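PDB 4ZEO: translation initiation factor eif-2b-like protein from Chaetomium thermophilum, which probably serves as the delta regulatory subunit of eIF2B, the decameric complex generally credited with GDP-GTP exchange on the translation initiation factor eIF2. Local coordinates for residues L183-V188 / P211-L216; M222-G227 / G359-A364; Y270-N275 / H292-K297; D376-A381 / A386-L391. All coordinates share one frame; numbering follows the deposited sequence.

Contact 1: L183-V188 / P211-L216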
loop_
_atom_site.group_PDB
_atom_site.type_symbol
_atom_site.label_atom_id
_atom_site.label_comp_id
_atom_site.label_asym_id
_atom_site.label_seq_id
_atom_site.Cartn_x
_atom_site.Cartn_y
_atom_site.Cartn_z
ATOM N N LEU A 183 -3.911 12.711 -6.081
ATOM C CA LEU A 183 -5.070 13.554 -6.348
ATOM C C LEU A 183 -4.832 15.018 -5.971
ATOM O O LEU A 183 -5.277 15.915 -6.677
ATOM C CB LEU A 183 -6.298 13.034 -5.608
ATOM C CG LEU A 183 -6.883 11.721 -6.118
ATOM C CD1 LEU A 183 -8.021 11.282 -5.219
ATOM C CD2 LEU A 183 -7.327 11.840 -7.570
ATOM N N ALA A 184 -4.144 15.267 -4.865
ATOM C CA ALA A 184 -3.821 16.637 -4.491
ATOM C C ALA A 184 -2.878 17.251 -5.525
ATOM O O ALA A 184 -3.052 18.416 -5.943
ATOM C CB ALA A 184 -3.206 16.694 -3.103
ATOM N N PHE A 185 -1.884 16.465 -5.934
ATOM C CA PHE A 185 -0.938 16.890 -6.971
ATOM C C PHE A 185 -1.678 17.175 -8.288
ATOM O O PHE A 185 -1.314 18.051 -9.070
ATOM C CB PHE A 185 0.131 15.821 -7.224
ATOM C CG PHE A 185 1.196 15.766 -6.176
ATOM C CD1 PHE A 185 1.197 16.655 -5.106
ATOM C CD2 PHE A 185 2.252 14.871 -6.297
ATOM C CE1 PHE A 185 2.217 16.613 -4.153
ATOM C CE2 PHE A 185 3.274 14.835 -5.344
ATOM C CZ PHE A 185 3.252 15.699 -4.281
ATOM N N ARG A 186 -2.720 16.403 -8.535
ATOM C CA ARG A 186 -3.508 16.591 -9.721
ATOM C C ARG A 186 -4.099 18.007 -9.709
ATOM O O ARG A 186 -4.072 18.724 -10.716
ATOM C CB ARG A 186 -4.585 15.515 -9.790
ATOM C CG ARG A 186 -5.096 15.242 -11.170
ATOM C CD ARG A 186 -6.261 14.285 -11.150
ATOM N NE ARG A 186 -6.706 14.009 -12.503
ATOM C CZ ARG A 186 -7.543 14.806 -13.156
ATOM N NH1 ARG A 186 -7.996 15.902 -12.560
ATOM N NH2 ARG A 186 -7.929 14.511 -14.392
ATOM N N LYS A 187 -4.599 18.409 -8.545
ATOM C CA LYS A 187 -5.170 19.734 -8.364
ATOM C C LYS A 187 -4.088 20.830 -8.486
ATOM O O LYS A 187 -4.326 21.899 -9.046
ATOM C CB LYS A 187 -5.861 19.806 -7.005
ATOM C CG LYS A 187 -7.208 19.117 -6.945
ATOM C CD LYS A 187 -7.852 19.334 -5.590
ATOM C CE LYS A 187 -9.011 18.381 -5.319
ATOM N NZ LYS A 187 -10.286 18.770 -5.994
ATOM N N VAL A 188 -2.892 20.543 -7.980
ATOM C CA VAL A 188 -1.767 21.478 -8.055
ATOM C C VAL A 188 -1.432 21.794 -9.513
ATOM O O VAL A 188 -1.260 22.956 -9.878
ATOM C CB VAL A 188 -0.527 20.911 -7.336
ATOM C CG1 VAL A 188 0.698 21.769 -7.593
ATOM C CG2 VAL A 188 -0.795 20.771 -5.855
ATOM N N PRO A 211 8.009 22.283 -2.984
ATOM C CA PRO A 211 7.430 22.753 -1.712
ATOM C C PRO A 211 6.295 21.865 -1.178
ATOM O O PRO A 211 6.182 21.738 0.048
ATOM C CB PRO A 211 6.925 24.146 -2.061
ATOM C CG PRO A 211 7.895 24.601 -3.101
ATOM C CD PRO A 211 8.107 23.388 -3.959
ATOM N N GLN A 212 5.480 21.279 -2.054
ATOM C CA GLN A 212 4.437 20.343 -1.612
ATOM C C GLN A 212 5.064 19.083 -0.997
ATOM O O GLN A 212 4.633 18.596 0.036
ATOM C CB GLN A 212 3.501 19.943 -2.770
ATOM C CG GLN A 212 3.186 21.046 -3.752
ATOM C CD GLN A 212 2.542 22.274 -3.127
ATOM O OE1 GLN A 212 1.809 22.187 -2.138
ATOM N NE2 GLN A 212 2.860 23.441 -3.681
ATOM N N ILE A 213 6.081 18.545 -1.648
ATOM C CA ILE A 213 6.773 17.363 -1.140
ATOM C C ILE A 213 7.415 17.637 0.222
ATOM O O ILE A 213 7.345 16.818 1.130
ATOM C CB ILE A 213 7.849 16.894 -2.126
ATOM C CG1 ILE A 213 7.200 16.611 -3.483
ATOM C CG2 ILE A 213 8.580 15.649 -1.603
ATOM C CD1 ILE A 213 8.160 16.174 -4.544
ATOM N N GLU A 214 8.027 18.800 0.363
ATOM C CA GLU A 214 8.686 19.155 1.603
ATOM C C GLU A 214 7.670 19.268 2.719
ATOM O O GLU A 214 7.928 18.852 3.849
ATOM C CB GLU A 214 9.445 20.486 1.469
ATOM C CG GLU A 214 10.813 20.366 0.807
ATOM C CD GLU A 214 11.501 21.712 0.578
ATOM O OE1 GLU A 214 12.121 21.895 -0.492
ATOM O OE2 GLU A 214 11.442 22.577 1.483
ATOM N N TYR A 215 6.512 19.829 2.398
ATOM C CA TYR A 215 5.479 19.942 3.387
ATOM C C TYR A 215 4.972 18.570 3.836
ATOM O O TYR A 215 4.788 18.326 5.039
ATOM C CB TYR A 215 4.329 20.784 2.859
ATOM C CG TYR A 215 3.147 20.741 3.767
ATOM C CD1 TYR A 215 3.135 21.471 4.946
ATOM C CD2 TYR A 215 2.053 19.937 3.479
ATOM C CE1 TYR A 215 2.054 21.429 5.797
ATOM C CE2 TYR A 215 0.968 19.883 4.332
ATOM C CZ TYR A 215 0.976 20.628 5.488
ATOM O OH TYR A 215 -0.102 20.575 6.337
ATOM N N LEU A 216 4.723 17.688 2.872
ATOM C CA LEU A 216 4.225 16.356 3.177
ATOM C C LEU A 216 5.219 15.543 4.014
ATOM O O LEU A 216 4.821 14.762 4.903
ATOM C CB LEU A 216 3.884 15.602 1.886
ATOM C CG LEU A 216 2.633 16.120 1.180
ATOM C CD1 LEU A 216 2.456 15.466 -0.185
ATOM C CD2 LEU A 216 1.411 15.920 2.071
#
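The outer end of the Phe185 ring, on helix 174-191, meets Gln212, Ile213 and Leu216 of helix 200-219, a case of one large ring spanning two helices that stand well apart. The local axes come no closer than 12.1 Å and run nearly antiparallel, at 150°, so the backbones do not touch and the interface, 178 Å² in all, rests on side chains.

The apolar contacts all converge on the outer end of the ring. With CG turned beside its own backbone N (chi1 -77°), the ring extends across the gap. There CE1 lies 3.8 Å from Gln212 CB and 4.1 Å from Leu216 CD1, while CZ meets Ile213 CG1 at 4.1 Å. Ile213 crosses the phenylalanine at about a right angle, whereas Leu216 comes to meet it from the opposite direction. Cutting Phe185 back to an alanine removes the ring, which would probably leave Ile213 CG1 and Leu216 CD1 without the surface they pack against and open a gap between the helices.

Polar chemistry is kept to one side. Gln212 gives the ring only its aliphatic CB; its chain bends beyond CG and the amide plane stands 82° from the ring. OE1 accepts from His156 N, and NE2 donates to the carbonyls of Asp154 and Val208, so both ends of this buried amide are satisfied by backbone.

Within the helical bundle, helix 224-239 adds to the same layer, Leu233 touching Phe185 and Ile230 touching Ile213, while helix 157-168 brings Val159 against Val188 and Gln212.

Contact 2: M222-G227 / G359-A364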
loop_
_atom_site.group_PDB
_atom_site.type_symbol
_atom_site.label_atom_id
_atom_site.label_comp_id
_atom_site.label_asym_id
_atom_site.label_seq_id
_atom_site.Cartn_x
_atom_site.Cartn_y
_atom_site.Cartn_z
ATOM N N MET A 222 7.791 10.090 4.272
ATOM C CA MET A 222 7.106 9.508 3.133
ATOM C C MET A 222 7.369 8.011 2.987
ATOM O O MET A 222 8.483 7.544 3.212
ATOM C CB MET A 222 7.508 10.235 1.849
ATOM C CG MET A 222 7.063 11.677 1.800
ATOM S SD MET A 222 7.224 12.370 0.138
ATOM C CE MET A 222 8.801 11.674 -0.347
ATOM N N CYS A 223 6.336 7.279 2.570
ATOM C CA CYS A 223 6.458 5.862 2.269
ATOM C C CYS A 223 7.129 5.657 0.883
ATOM O O CYS A 223 7.274 6.608 0.103
ATOM C CB CYS A 223 5.069 5.204 2.317
ATOM S SG CYS A 223 3.765 6.010 1.298
ATOM N N PHE A 224 7.547 4.426 0.584
ATOM C CA PHE A 224 8.193 4.132 -0.697
ATOM C C PHE A 224 7.266 4.468 -1.866
ATOM O O PHE A 224 7.725 4.965 -2.899
ATOM C CB PHE A 224 8.597 2.660 -0.786
ATOM C CG PHE A 224 9.769 2.302 0.067
ATOM C CD1 PHE A 224 10.584 3.277 0.595
ATOM C CD2 PHE A 224 10.064 0.983 0.339
ATOM C CE1 PHE A 224 11.671 2.942 1.404
ATOM C CE2 PHE A 224 11.153 0.651 1.145
ATOM C CZ PHE A 224 11.951 1.649 1.668
ATOM N N ALA A 225 5.959 4.228 -1.675
ATOM C CA ALA A 225 4.956 4.454 -2.718
ATOM C C ALA A 225 4.961 5.904 -3.199
ATOM O O ALA A 225 5.004 6.168 -4.414
ATOM C CB ALA A 225 3.562 4.067 -2.214
ATOM N N MET A 226 4.968 6.823 -2.234
ATOM C CA MET A 226 5.059 8.242 -2.509
ATOM C C MET A 226 6.410 8.575 -3.134
ATOM O O MET A 226 6.482 9.311 -4.110
ATOM C CB MET A 226 4.857 9.045 -1.227
ATOM C CG MET A 226 3.427 9.068 -0.732
ATOM S SD MET A 226 3.252 9.751 0.937
ATOM C CE MET A 226 3.584 11.479 0.571
ATOM N N GLY A 227 7.480 8.012 -2.580
ATOM C CA GLY A 227 8.796 8.269 -3.111
ATOM C C GLY A 227 8.882 7.837 -4.566
ATOM O O GLY A 227 9.430 8.567 -5.406
ATOM N N GLY A 359 1.507 -5.546 3.961
ATOM C CA GLY A 359 2.436 -4.650 4.621
ATOM C C GLY A 359 2.394 -3.210 4.141
ATOM O O GLY A 359 1.459 -2.774 3.479
ATOM N N GLU A 360 3.408 -2.450 4.532
ATOM C CA GLU A 360 3.566 -1.072 4.096
ATOM C C GLU A 360 4.588 -0.939 2.961
ATOM O O GLU A 360 4.478 -0.050 2.131
ATOM C CB GLU A 360 4.007 -0.211 5.272
ATOM C CG GLU A 360 2.895 0.171 6.236
ATOM C CD GLU A 360 1.557 0.452 5.590
ATOM O OE1 GLU A 360 0.677 -0.437 5.633
ATOM O OE2 GLU A 360 1.372 1.575 5.089
ATOM N N ALA A 361 5.587 -1.818 2.934
ATOM C CA ALA A 361 6.632 -1.739 1.916
ATOM C C ALA A 361 7.432 -3.018 1.813
ATOM O O ALA A 361 7.407 -3.864 2.717
ATOM C CB ALA A 361 7.587 -0.575 2.206
ATOM N N ILE A 362 8.166 -3.145 0.710
ATOM C CA ILE A 362 9.135 -4.222 0.580
ATOM C C ILE A 362 10.482 -3.608 0.258
ATOM O O ILE A 362 10.612 -2.796 -0.656
ATOM C CB ILE A 362 8.721 -5.235 -0.476
ATOM C CG1 ILE A 362 7.405 -5.875 -0.038
ATOM C CG2 ILE A 362 9.811 -6.268 -0.654
ATOM C CD1 ILE A 362 7.003 -7.039 -0.799
ATOM N N PHE A 363 11.476 -3.953 1.061
ATOM C CA PHE A 363 12.804 -3.381 0.921
ATOM C C PHE A 363 13.552 -4.074 -0.202
ATOM O O PHE A 363 13.121 -5.114 -0.709
ATOM C CB PHE A 363 13.580 -3.508 2.238
ATOM C CG PHE A 363 13.040 -2.658 3.350
ATOM C CD1 PHE A 363 13.259 -1.292 3.366
ATOM C CD2 PHE A 363 12.286 -3.222 4.365
ATOM C CE1 PHE A 363 12.756 -0.512 4.384
ATOM C CE2 PHE A 363 11.778 -2.449 5.371
ATOM C CZ PHE A 363 12.014 -1.091 5.383
ATOM N N ALA A 364 14.687 -3.489 -0.566
ATOM C CA ALA A 364 15.551 -3.991 -1.626
ATOM C C ALA A 364 16.062 -5.404 -1.328
ATOM O O ALA A 364 16.266 -6.199 -2.240
ATOM C CB ALA A 364 16.705 -3.039 -1.834
HETATM O O HOH W 1 5.152 2.286 0.492
#
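Phe224, in the first turn of helix 224-239, packs against Ala361, on the short edge strand 361-362, and Phe363 just after it; Glu360 and Ala361 both face His369 in a classic beta bulge at the start of the strand. The contact joins the helical bundle to the small antiparallel sheet, and its two halves differ sharply.

The dense half is aromatic and aliphatic. Phe224 CD2 sits 3.5 Å from Ala361 CB, and farther out CZ comes to 3.6 Å from Phe363 CE1. The two phenylalanines cross nearly at right angles, their planes 86° apart and their centroids 5.5 Å apart, with Phe363 CD1 at the edge of the Phe224 ring and in its plane. Ile362 O also lies at the edge of the Phe224 ring, near its plane, beside CD2 and CE2. Phe224 CG lies beside the backbone N (chi1 -73°), which lets the ring lie against Ala361 and Phe363. A serine in place of Phe224 would probably leave Ala361 CB and the CD1-CE1 side of Phe363 without their apolar cover and weaken the join between helix and strand. Asp398 and Arg401 border the ring from a loop, and the His369 ring also meets that of Phe363.

On the looser side, by Glu360, no direct hydrogen bond links the segments. A water bridges the backbones instead: it accepts from Ala225 N at 3.0 Å and donates to Glu360 O at 2.9 Å.

Contact 3: Y270-N275 / H292-K297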
loop_
_atom_site.group_PDB
_atom_site.type_symbol
_atom_site.label_atom_id
_atom_site.label_comp_id
_atom_site.label_asym_id
_atom_site.label_seq_id
_atom_site.Cartn_x
_atom_site.Cartn_y
_atom_site.Cartn_z
ATOM N N TYR A 270 -7.553 -5.020 -7.577
ATOM C CA TYR A 270 -8.410 -6.044 -8.148
ATOM C C TYR A 270 -7.593 -7.257 -8.579
ATOM O O TYR A 270 -7.944 -8.379 -8.262
ATOM C CB TYR A 270 -9.188 -5.495 -9.353
ATOM C CG TYR A 270 -10.011 -6.550 -10.022
ATOM C CD1 TYR A 270 -11.327 -6.782 -9.626
ATOM C CD2 TYR A 270 -9.460 -7.360 -11.012
ATOM C CE1 TYR A 270 -12.084 -7.775 -10.220
ATOM C CE2 TYR A 270 -10.190 -8.358 -11.595
ATOM C CZ TYR A 270 -11.507 -8.562 -11.204
ATOM O OH TYR A 270 -12.234 -9.554 -11.811
ATOM N N VAL A 271 -6.504 -7.014 -9.304
ATOM C CA VAL A 271 -5.692 -8.088 -9.844
ATOM C C VAL A 271 -5.052 -8.912 -8.740
ATOM O O VAL A 271 -5.119 -10.143 -8.781
ATOM C CB VAL A 271 -4.588 -7.541 -10.811
ATOM C CG1 VAL A 271 -3.553 -8.629 -11.152
ATOM C CG2 VAL A 271 -5.213 -6.961 -12.073
ATOM N N ILE A 272 -4.484 -8.251 -7.730
ATOM C CA ILE A 272 -3.851 -8.966 -6.613
ATOM C C ILE A 272 -4.881 -9.824 -5.864
ATOM O O ILE A 272 -4.637 -10.997 -5.576
ATOM C CB ILE A 272 -3.168 -7.989 -5.612
ATOM C CG1 ILE A 272 -1.920 -7.359 -6.241
ATOM C CG2 ILE A 272 -2.765 -8.715 -4.336
ATOM C CD1 ILE A 272 -1.333 -6.183 -5.436
ATOM N N ALA A 273 -6.039 -9.250 -5.565
ATOM C CA ALA A 273 -7.069 -9.987 -4.824
ATOM C C ALA A 273 -7.547 -11.175 -5.650
ATOM O O ALA A 273 -7.705 -12.278 -5.131
ATOM C CB ALA A 273 -8.230 -9.081 -4.454
ATOM N N ARG A 274 -7.745 -10.957 -6.944
ATOM C CA ARG A 274 -8.210 -12.028 -7.810
ATOM C C ARG A 274 -7.147 -13.112 -7.955
ATOM O O ARG A 274 -7.427 -14.294 -7.837
ATOM C CB ARG A 274 -8.600 -11.495 -9.185
ATOM C CG ARG A 274 -8.891 -12.599 -10.153
ATOM C CD ARG A 274 -9.783 -12.134 -11.282
ATOM N NE ARG A 274 -10.121 -13.244 -12.160
ATOM C CZ ARG A 274 -10.929 -13.162 -13.213
ATOM N NH1 ARG A 274 -11.504 -12.014 -13.538
ATOM N NH2 ARG A 274 -11.162 -14.234 -13.947
ATOM N N ASN A 275 -5.921 -12.708 -8.217
ATOM C CA ASN A 275 -4.877 -13.695 -8.417
ATOM C C ASN A 275 -4.512 -14.407 -7.106
ATOM O O ASN A 275 -4.237 -15.602 -7.115
ATOM C CB ASN A 275 -3.671 -13.030 -9.093
ATOM C CG ASN A 275 -3.955 -12.686 -10.547
ATOM O OD1 ASN A 275 -5.058 -12.934 -11.039
ATOM N ND2 ASN A 275 -2.984 -12.087 -11.231
ATOM N N HIS A 292 -5.436 -6.116 6.914
ATOM C CA HIS A 292 -4.817 -5.502 5.752
ATOM C C HIS A 292 -5.798 -5.579 4.591
ATOM O O HIS A 292 -6.328 -6.651 4.283
ATOM C CB HIS A 292 -3.505 -6.196 5.373
ATOM C CG HIS A 292 -2.634 -5.378 4.463
ATOM N ND1 HIS A 292 -2.845 -5.295 3.102
ATOM C CD2 HIS A 292 -1.545 -4.616 4.728
ATOM C CE1 HIS A 292 -1.924 -4.506 2.569
ATOM N NE2 HIS A 292 -1.131 -4.078 3.534
ATOM N N ARG A 293 -5.971 -4.458 3.905
ATOM C CA ARG A 293 -6.949 -4.340 2.823
ATOM C C ARG A 293 -6.786 -5.399 1.706
ATOM O O ARG A 293 -7.764 -5.973 1.248
ATOM C CB ARG A 293 -6.852 -2.926 2.233
ATOM C CG ARG A 293 -7.695 -2.654 1.007
ATOM C CD ARG A 293 -7.312 -1.299 0.378
ATOM N NE ARG A 293 -5.856 -1.170 0.348
ATOM C CZ ARG A 293 -5.102 -1.492 -0.696
ATOM N NH1 ARG A 293 -3.776 -1.368 -0.638
ATOM N NH2 ARG A 293 -5.678 -1.946 -1.803
ATOM N N LEU A 294 -5.558 -5.676 1.279
ATOM C CA LEU A 294 -5.351 -6.665 0.225
ATOM C C LEU A 294 -5.791 -8.065 0.693
ATOM O O LEU A 294 -6.394 -8.819 -0.079
ATOM C CB LEU A 294 -3.895 -6.680 -0.223
ATOM C CG LEU A 294 -3.402 -5.458 -0.992
ATOM C CD1 LEU A 294 -1.959 -5.660 -1.418
ATOM C CD2 LEU A 294 -4.276 -5.200 -2.206
ATOM N N VAL A 295 -5.492 -8.406 1.951
ATOM C CA VAL A 295 -5.900 -9.689 2.505
ATOM C C VAL A 295 -7.426 -9.792 2.584
ATOM O O VAL A 295 -8.021 -10.775 2.162
ATOM C CB VAL A 295 -5.274 -9.912 3.903
ATOM C CG1 VAL A 295 -5.860 -11.152 4.591
ATOM C CG2 VAL A 295 -3.764 -9.992 3.796
ATOM N N GLU A 296 -8.051 -8.735 3.067
ATOM C CA GLU A 296 -9.503 -8.661 3.157
ATOM C C GLU A 296 -10.184 -8.843 1.794
ATOM O O GLU A 296 -11.151 -9.608 1.681
ATOM C CB GLU A 296 -9.912 -7.320 3.786
ATOM C CG GLU A 296 -11.412 -7.100 3.945
ATOM C CD GLU A 296 -11.717 -5.889 4.811
ATOM O OE1 GLU A 296 -10.800 -5.394 5.502
ATOM O OE2 GLU A 296 -12.870 -5.420 4.806
ATOM N N LYS A 297 -9.669 -8.148 0.775
ATOM C CA LYS A 297 -10.205 -8.223 -0.584
ATOM C C LYS A 297 -10.087 -9.622 -1.164
ATOM O O LYS A 297 -11.007 -10.116 -1.852
ATOM C CB LYS A 297 -9.482 -7.246 -1.518
ATOM C CG LYS A 297 -9.696 -5.756 -1.265
ATOM C CD LYS A 297 -11.104 -5.294 -1.452
ATOM C CE LYS A 297 -11.204 -3.782 -1.168
ATOM N NZ LYS A 297 -12.600 -3.248 -1.319
#
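Ala273 and Lys297 mark where the backbones come closest, their CA atoms 5.6 Å apart, as helix 246-277 near its C-terminal end passes the first turns of helix 293-304. His292 is the N-cap residue of the second helix, and its side chain makes the capping bond: ND1 accepts from Leu294 N at 3.3 Å with an N-H...acceptor angle of 148°, the donor lying 19° out of the ring plane. Because His292 NE2 is hydrogen-bonded to Gly359 O, the imidazole is held at both nitrogens, and its rotation is probably fixed by them.

The near approach of the backbones depends on a small residue. Ala273 CB lies 3.7 Å from Lys297 CB, and the lysine touches with its base alone; the bend at chi2 (-64°) helps carry the rest of the chain away. Deeper in, Ile272 and Leu294 cross obliquely, their CD1 methyls 4.1 Å apart. Leu391 of strand 387-391 packs on both of them, so the pair lies between the two helices and the sheet.

Glu393, which touches both Ile272 and Leu294, also forms a salt bridge with Arg293, whose second partner is Glu269. In topology, the long helix is followed, after a short connection, by strand 285-289 of the parallel sheet, and the capped helix follows that strand, as in the first beta-alpha unit of a Rossmann-like domain, here with the preceding helix packed alongside.

Contact 4: D376-A381 / A386-L391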
loop_
_atom_site.group_PDB
_atom_site.type_symbol
_atom_site.label_atom_id
_atom_site.label_comp_id
_atom_site.label_asym_id
_atom_site.label_seq_id
_atom_site.Cartn_x
_atom_site.Cartn_y
_atom_site.Cartn_z
ATOM N N ASP A 376 6.567 -12.164 13.685
ATOM C CA ASP A 376 6.414 -13.325 14.560
ATOM C C ASP A 376 5.517 -14.361 13.895
ATOM O O ASP A 376 5.801 -15.559 13.959
ATOM C CB ASP A 376 5.870 -12.909 15.925
ATOM C CG ASP A 376 6.753 -11.896 16.600
ATOM O OD1 ASP A 376 7.766 -12.284 17.206
ATOM O OD2 ASP A 376 6.467 -10.696 16.496
ATOM N N VAL A 377 4.454 -13.890 13.245
ATOM C CA VAL A 377 3.536 -14.764 12.520
ATOM C C VAL A 377 4.240 -15.493 11.362
ATOM O O VAL A 377 4.143 -16.719 11.254
ATOM C CB VAL A 377 2.340 -13.964 11.956
ATOM C CG1 VAL A 377 1.377 -14.876 11.198
ATOM C CG2 VAL A 377 1.614 -13.268 13.080
ATOM N N ALA A 378 4.973 -14.743 10.535
ATOM C CA ALA A 378 5.729 -15.312 9.414
ATOM C C ALA A 378 6.832 -16.280 9.884
ATOM O O ALA A 378 7.071 -17.312 9.263
ATOM C CB ALA A 378 6.335 -14.205 8.557
ATOM N N MET A 379 7.534 -15.929 10.951
ATOM C CA MET A 379 8.555 -16.821 11.492
ATOM C C MET A 379 7.964 -18.136 12.011
ATOM O O MET A 379 8.513 -19.216 11.765
ATOM C CB MET A 379 9.331 -16.132 12.612
ATOM C CG MET A 379 10.306 -15.053 12.118
ATOM S SD MET A 379 11.362 -14.347 13.410
ATOM C CE MET A 379 10.162 -13.391 14.321
ATOM N N ALA A 380 6.848 -18.038 12.729
ATOM C CA ALA A 380 6.181 -19.218 13.284
ATOM C C ALA A 380 5.683 -20.149 12.181
ATOM O O ALA A 380 5.803 -21.363 12.274
ATOM C CB ALA A 380 5.023 -18.795 14.193
ATOM N N ALA A 381 5.121 -19.560 11.136
ATOM C CA ALA A 381 4.614 -20.308 10.004
ATOM C C ALA A 381 5.747 -20.986 9.209
ATOM O O ALA A 381 5.651 -22.177 8.863
ATOM C CB ALA A 381 3.802 -19.391 9.126
ATOM N N ALA A 386 4.378 -24.086 6.920
ATOM C CA ALA A 386 3.247 -23.425 6.308
ATOM C C ALA A 386 3.681 -22.370 5.277
ATOM O O ALA A 386 4.718 -21.722 5.442
ATOM C CB ALA A 386 2.372 -22.794 7.388
ATOM N N LYS A 387 2.886 -22.200 4.220
ATOM C CA LYS A 387 3.177 -21.192 3.218
ATOM C C LYS A 387 2.921 -19.775 3.750
ATOM O O LYS A 387 1.905 -19.505 4.406
ATOM C CB LYS A 387 2.331 -21.430 1.961
ATOM C CG LYS A 387 3.069 -22.123 0.837
ATOM C CD LYS A 387 2.280 -22.097 -0.483
ATOM C CE LYS A 387 1.096 -23.033 -0.494
ATOM N NZ LYS A 387 1.551 -24.448 -0.645
ATOM N N VAL A 388 3.830 -18.855 3.448
ATOM C CA VAL A 388 3.631 -17.473 3.845
ATOM C C VAL A 388 3.579 -16.660 2.562
ATOM O O VAL A 388 4.570 -16.541 1.843
ATOM C CB VAL A 388 4.736 -16.967 4.815
ATOM C CG1 VAL A 388 4.569 -15.461 5.133
ATOM C CG2 VAL A 388 4.729 -17.782 6.101
ATOM N N ILE A 389 2.391 -16.150 2.260
ATOM C CA ILE A 389 2.149 -15.381 1.046
ATOM C C ILE A 389 1.942 -13.944 1.388
ATOM O O ILE A 389 1.044 -13.593 2.177
ATOM C CB ILE A 389 0.917 -15.893 0.272
ATOM C CG1 ILE A 389 1.058 -17.400 0.050
ATOM C CG2 ILE A 389 0.771 -15.186 -1.072
ATOM C CD1 ILE A 389 0.033 -17.974 -0.896
ATOM N N VAL A 390 2.775 -13.104 0.787
ATOM C CA VAL A 390 2.689 -11.673 1.008
ATOM C C VAL A 390 2.075 -11.010 -0.213
ATOM O O VAL A 390 2.484 -11.278 -1.344
ATOM C CB VAL A 390 4.064 -11.057 1.300
ATOM C CG1 VAL A 390 3.989 -9.518 1.262
ATOM C CG2 VAL A 390 4.607 -11.569 2.628
ATOM N N LEU A 391 1.075 -10.170 0.034
ATOM C CA LEU A 391 0.350 -9.431 -1.012
ATOM C C LEU A 391 0.763 -7.970 -0.999
ATOM O O LEU A 391 0.669 -7.297 0.036
ATOM C CB LEU A 391 -1.149 -9.533 -0.803
ATOM C CG LEU A 391 -1.718 -10.936 -0.563
ATOM C CD1 LEU A 391 -3.226 -10.888 -0.261
ATOM C CD2 LEU A 391 -1.425 -11.830 -1.769
#
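Ala386 N donates to Ala381 O, a 3.0 Å hydrogen bond that ties the start of the strand segment to the last turns of helix 374-384. It is not straight: the N-H...acceptor angle is 139°, and the donor is tilted 34° from the carbonyl plane. Ala386 CB settles beside the same oxygen, and the CB atoms of Ala381 and Ala386 lie 4.1 Å apart. The CA atoms of this pair are separated by 5.0 Å, a close approach suited to two methyl side chains.

Two residues on, Val388 takes over. Its two branches divide the helix surface between them. CG1, anti to the backbone N (chi1 175°), faces Ala378 CB at 4.1 Å, while CG2, beside that N, packs on Ala381 CB at 3.5 Å. The valine thus straddles two alanines one helical turn apart, and the helix can lie near the strand, with 6.3 Å between the CA atoms of Ala378 and Val388.

Strand 354-358 continues the apolar layer, with Val355 against Ala381 and Leu357 against Val388, and on the other flank Val388 is hydrogen-bonded to the backbone of Thr435 and Gly436. Strands 354-358 and 387-391 are parallel neighbours in the sheet, with helix 374-384 between them in the chain: a beta-alpha-beta crossover, with the antiparallel pair 361-362 and 368-371 inserted before the helix, of the kind on which Rossmann-like domains are built.

Overall arrangement
Three of the four contacts are buried; contact 2 is only partly so, and it alone has a water bridging its segments. Contact 1 belongs to the helical bundle, contacts 3 and 4 to the parallel-sheet domain, and contact 2 joins the two regions. Contacts 1 and 2 involve successive helices and touch through Ile213 and Met222; contacts 3 and 4 share the Leu391 neighbourhood, and contact 3 touches contact 2 through its capping histidine. The chemistry follows place: an aromatic ring spans the wide gap of contact 1 and carries contact 2, while alanines permit close backbones in contacts 3 and 4. The centres of contacts 1 and 4 lie about 37 Å apart.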